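Local structure of transcobalamin-1 (Homo sapiens, 4KKI) at residues 399-405 with 427-433. The protein binds vitamin B12 with femtomolar affinity and shields it from the acid of the stomach. Sequence-based numbering, arbitrary orientation.
Sequences RTYWELL and EVRWSKY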
loop_
_atom_site.group_PDB
_atom_site.type_symbol
_atom_site.label_atom_id
_atom_site.label_comp_id
_atom_site.label_asym_id
_atom_site.label_seq_id
_atom_site.Cartn_x
_atom_site.Cartn_y
_atom_site.Cartn_z
ATOM N N ARG A 399 4.205 0.736 18.910
ATOM C CA ARG A 399 3.936 1.725 17.869
ATOM C C ARG A 399 5.179 2.564 17.577
ATOM O O ARG A 399 5.091 3.769 17.344
ATOM C CB ARG A 399 2.744 2.611 18.257
ATOM C CG ARG A 399 1.548 1.825 18.784
ATOM C CD ARG A 399 0.379 2.720 19.177
ATOM N NE ARG A 399 -0.433 3.110 18.026
ATOM C CZ ARG A 399 -0.483 4.341 17.529
ATOM N NH1 ARG A 399 0.230 5.310 18.086
ATOM N NH2 ARG A 399 -1.249 4.603 16.480
ATOM N N THR A 400 6.337 1.912 17.592
ATOM C CA THR A 400 7.608 2.585 17.362
ATOM C C THR A 400 8.253 2.099 16.071
ATOM O O THR A 400 8.062 0.952 15.671
ATOM C CB THR A 400 8.592 2.324 18.513
ATOM O OG1 THR A 400 8.894 0.924 18.575
ATOM C CG2 THR A 400 7.999 2.771 19.838
ATOM N N TYR A 401 9.025 2.970 15.426
ATOM C CA TYR A 401 9.717 2.601 14.196
ATOM C C TYR A 401 10.854 3.562 13.868
ATOM O O TYR A 401 10.966 4.635 14.459
ATOM C CB TYR A 401 8.740 2.550 13.023
ATOM C CG TYR A 401 8.316 3.907 12.506
ATOM C CD1 TYR A 401 7.452 4.714 13.237
ATOM C CD2 TYR A 401 8.772 4.379 11.281
ATOM C CE1 TYR A 401 7.060 5.953 12.766
ATOM C CE2 TYR A 401 8.385 5.616 10.800
ATOM C CZ TYR A 401 7.528 6.399 11.547
ATOM O OH TYR A 401 7.139 7.631 11.073
ATOM N N TRP A 402 11.696 3.165 12.920
ATOM C CA TRP A 402 12.767 4.028 12.440
ATOM C C TRP A 402 12.293 4.817 11.223
ATOM O O TRP A 402 11.827 4.241 10.239
ATOM C CB TRP A 402 14.018 3.213 12.101
ATOM C CG TRP A 402 14.674 2.594 13.301
ATOM C CD1 TRP A 402 14.571 1.297 13.716
ATOM C CD2 TRP A 402 15.532 3.247 14.244
ATOM N NE1 TRP A 402 15.311 1.102 14.857
ATOM C CE2 TRP A 402 15.914 2.288 15.203
ATOM C CE3 TRP A 402 16.016 4.555 14.373
ATOM C CZ2 TRP A 402 16.753 2.587 16.273
ATOM C CZ3 TRP A 402 16.852 4.853 15.437
ATOM C CH2 TRP A 402 17.211 3.874 16.373
ATOM N N GLU A 403 12.410 6.138 11.304
ATOM C CA GLU A 403 11.940 7.023 10.244
ATOM C C GLU A 403 13.111 7.605 9.461
ATOM O O GLU A 403 14.116 8.016 10.041
ATOM C CB GLU A 403 11.092 8.146 10.841
ATOM C CG GLU A 403 10.463 9.078 9.822
ATOM C CD GLU A 403 9.758 10.253 10.474
ATOM O OE1 GLU A 403 8.924 10.896 9.804
ATOM O OE2 GLU A 403 10.041 10.535 11.659
ATOM N N LEU A 404 12.978 7.636 8.139
ATOM C CA LEU A 404 14.025 8.175 7.280
ATOM C C LEU A 404 13.699 9.612 6.888
ATOM O O LEU A 404 12.599 9.899 6.414
ATOM C CB LEU A 404 14.184 7.311 6.030
ATOM C CG LEU A 404 14.296 5.802 6.257
ATOM C CD1 LEU A 404 14.517 5.092 4.935
ATOM C CD2 LEU A 404 15.407 5.465 7.249
ATOM N N LEU A 405 14.653 10.517 7.094
ATOM C CA LEU A 405 14.423 11.931 6.807
ATOM C C LEU A 405 15.578 12.587 6.061
ATOM O O LEU A 405 16.727 12.157 6.157
ATOM C CB LEU A 405 14.143 12.715 8.095
ATOM C CG LEU A 405 12.957 12.283 8.960
ATOM C CD1 LEU A 405 13.422 11.317 10.035
ATOM C CD2 LEU A 405 12.255 13.483 9.574
ATOM N N GLU A 427 18.898 11.596 7.920
ATOM C CA GLU A 427 18.658 11.220 9.303
ATOM C C GLU A 427 17.776 9.987 9.419
ATOM O O GLU A 427 16.775 9.856 8.714
ATOM C CB GLU A 427 18.023 12.386 10.062
ATOM C CG GLU A 427 17.696 12.089 11.514
ATOM C CD GLU A 427 17.050 13.268 12.212
ATOM O OE1 GLU A 427 17.071 14.380 11.643
ATOM O OE2 GLU A 427 16.516 13.084 13.325
ATOM N N VAL A 428 18.161 9.077 10.306
ATOM C CA VAL A 428 17.299 7.968 10.680
ATOM C C VAL A 428 16.847 8.188 12.119
ATOM O O VAL A 428 17.665 8.209 13.037
ATOM C CB VAL A 428 18.011 6.617 10.556
ATOM C CG1 VAL A 428 17.012 5.488 10.744
ATOM C CG2 VAL A 428 18.692 6.504 9.201
ATOM N N ARG A 429 15.541 8.353 12.307
ATOM C CA ARG A 429 14.994 8.807 13.581
ATOM C C ARG A 429 14.084 7.776 14.251
ATOM O O ARG A 429 13.200 7.203 13.616
ATOM C CB ARG A 429 14.231 10.118 13.367
ATOM C CG ARG A 429 13.517 10.663 14.595
ATOM C CD ARG A 429 12.766 11.946 14.256
ATOM N NE ARG A 429 13.642 12.946 13.648
ATOM C CZ ARG A 429 13.231 14.122 13.182
ATOM N NH1 ARG A 429 11.951 14.457 13.250
ATOM N NH2 ARG A 429 14.103 14.966 12.645
ATOM N N TRP A 430 14.310 7.551 15.541
ATOM C CA TRP A 430 13.445 6.693 16.340
ATOM C C TRP A 430 12.128 7.419 16.617
ATOM O O TRP A 430 12.117 8.452 17.282
ATOM C CB TRP A 430 14.147 6.334 17.650
ATOM C CG TRP A 430 13.359 5.441 18.547
ATOM C CD1 TRP A 430 12.759 5.786 19.723
ATOM C CD2 TRP A 430 13.085 4.050 18.349
ATOM N NE1 TRP A 430 12.129 4.696 20.270
ATOM C CE2 TRP A 430 12.313 3.617 19.446
ATOM C CE3 TRP A 430 13.419 3.128 17.351
ATOM C CZ2 TRP A 430 11.870 2.302 19.574
ATOM C CZ3 TRP A 430 12.977 1.822 17.480
ATOM C CH2 TRP A 430 12.209 1.422 18.583
ATOM N N SER A 431 11.023 6.884 16.104
ATOM C CA SER A 431 9.752 7.606 16.143
ATOM C C SER A 431 8.557 6.756 16.576
ATOM O O SER A 431 8.624 5.527 16.590
ATOM C CB SER A 431 9.464 8.232 14.777
ATOM O OG SER A 431 10.570 8.990 14.320
ATOM N N LYS A 432 7.464 7.430 16.921
ATOM C CA LYS A 432 6.233 6.763 17.328
ATOM C C LYS A 432 5.147 7.009 16.286
ATOM O O LYS A 432 5.295 7.873 15.422
ATOM C CB LYS A 432 5.755 7.301 18.679
ATOM C CG LYS A 432 6.860 7.604 19.682
ATOM C CD LYS A 432 7.508 6.339 20.215
ATOM C CE LYS A 432 8.416 6.642 21.399
ATOM N NZ LYS A 432 9.466 7.641 21.055
ATOM N N TYR A 433 4.054 6.254 16.368
ATOM C CA TYR A 433 2.895 6.516 15.519
ATOM C C TYR A 433 2.053 7.621 16.151
ATOM O O TYR A 433 1.229 8.243 15.482
ATOM C CB TYR A 433 2.019 5.269 15.350
ATOM C CG TYR A 433 2.698 4.037 14.786
ATOM C CD1 TYR A 433 3.937 4.108 14.161
ATOM C CD2 TYR A 433 2.080 2.794 14.872
ATOM C CE1 TYR A 433 4.545 2.971 13.652
ATOM C CE2 TYR A 433 2.677 1.659 14.367
ATOM C CZ TYR A 433 3.907 1.750 13.758
ATOM O OH TYR A 433 4.496 0.613 13.258
HETATM O O HOH W 1 6.839 -1.051 14.145
#
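Trp430 turns the edge of its six-membered ring onto the face of Trp402, a T-shaped pair with planes at 64°; its CE3 lies 3.4 Å from CE2 of Trp402. With CG of Trp430 anti to the backbone N (chi1 -179°), the far end of the indole also reaches Thr400, CZ2 coming 3.4 Å from its CB. Without the Trp402 indole, as with an alanine here, the Trp430 edge is likely to lose its platform and the Leu392 carbonyl its N-H donor. Further along this face, Leu404 CD2 packs beside Val428 CG1.

On the other face, Ser431 OG donates to Glu403 OE2 at 3.1 Å, on the anti side, tilted out of the carboxylate plane. Leu405 CD2 lies over the guanidinium of Arg429, which grips Glu427 side-on, NE to OE2 at 2.9 Å; Arg341 forms a second salt bridge to Glu427 OE2. Tyr433 lays a ring face under Arg399 O, and a water joins its OH to Thr400 O.

Between the two faces, paired backbone bonds at Tyr401–Ser431, Glu403–Arg429 and Leu405–Glu427 set the antiparallel register. These are neighbouring strands of the C-terminal beta domain's mixed sheet; Trp402 O and Leu404 N, from the strand 400-406 backbone, and Tyr433 OH, just past the end of 426-432, hydrogen-bond to cyanocobalamin.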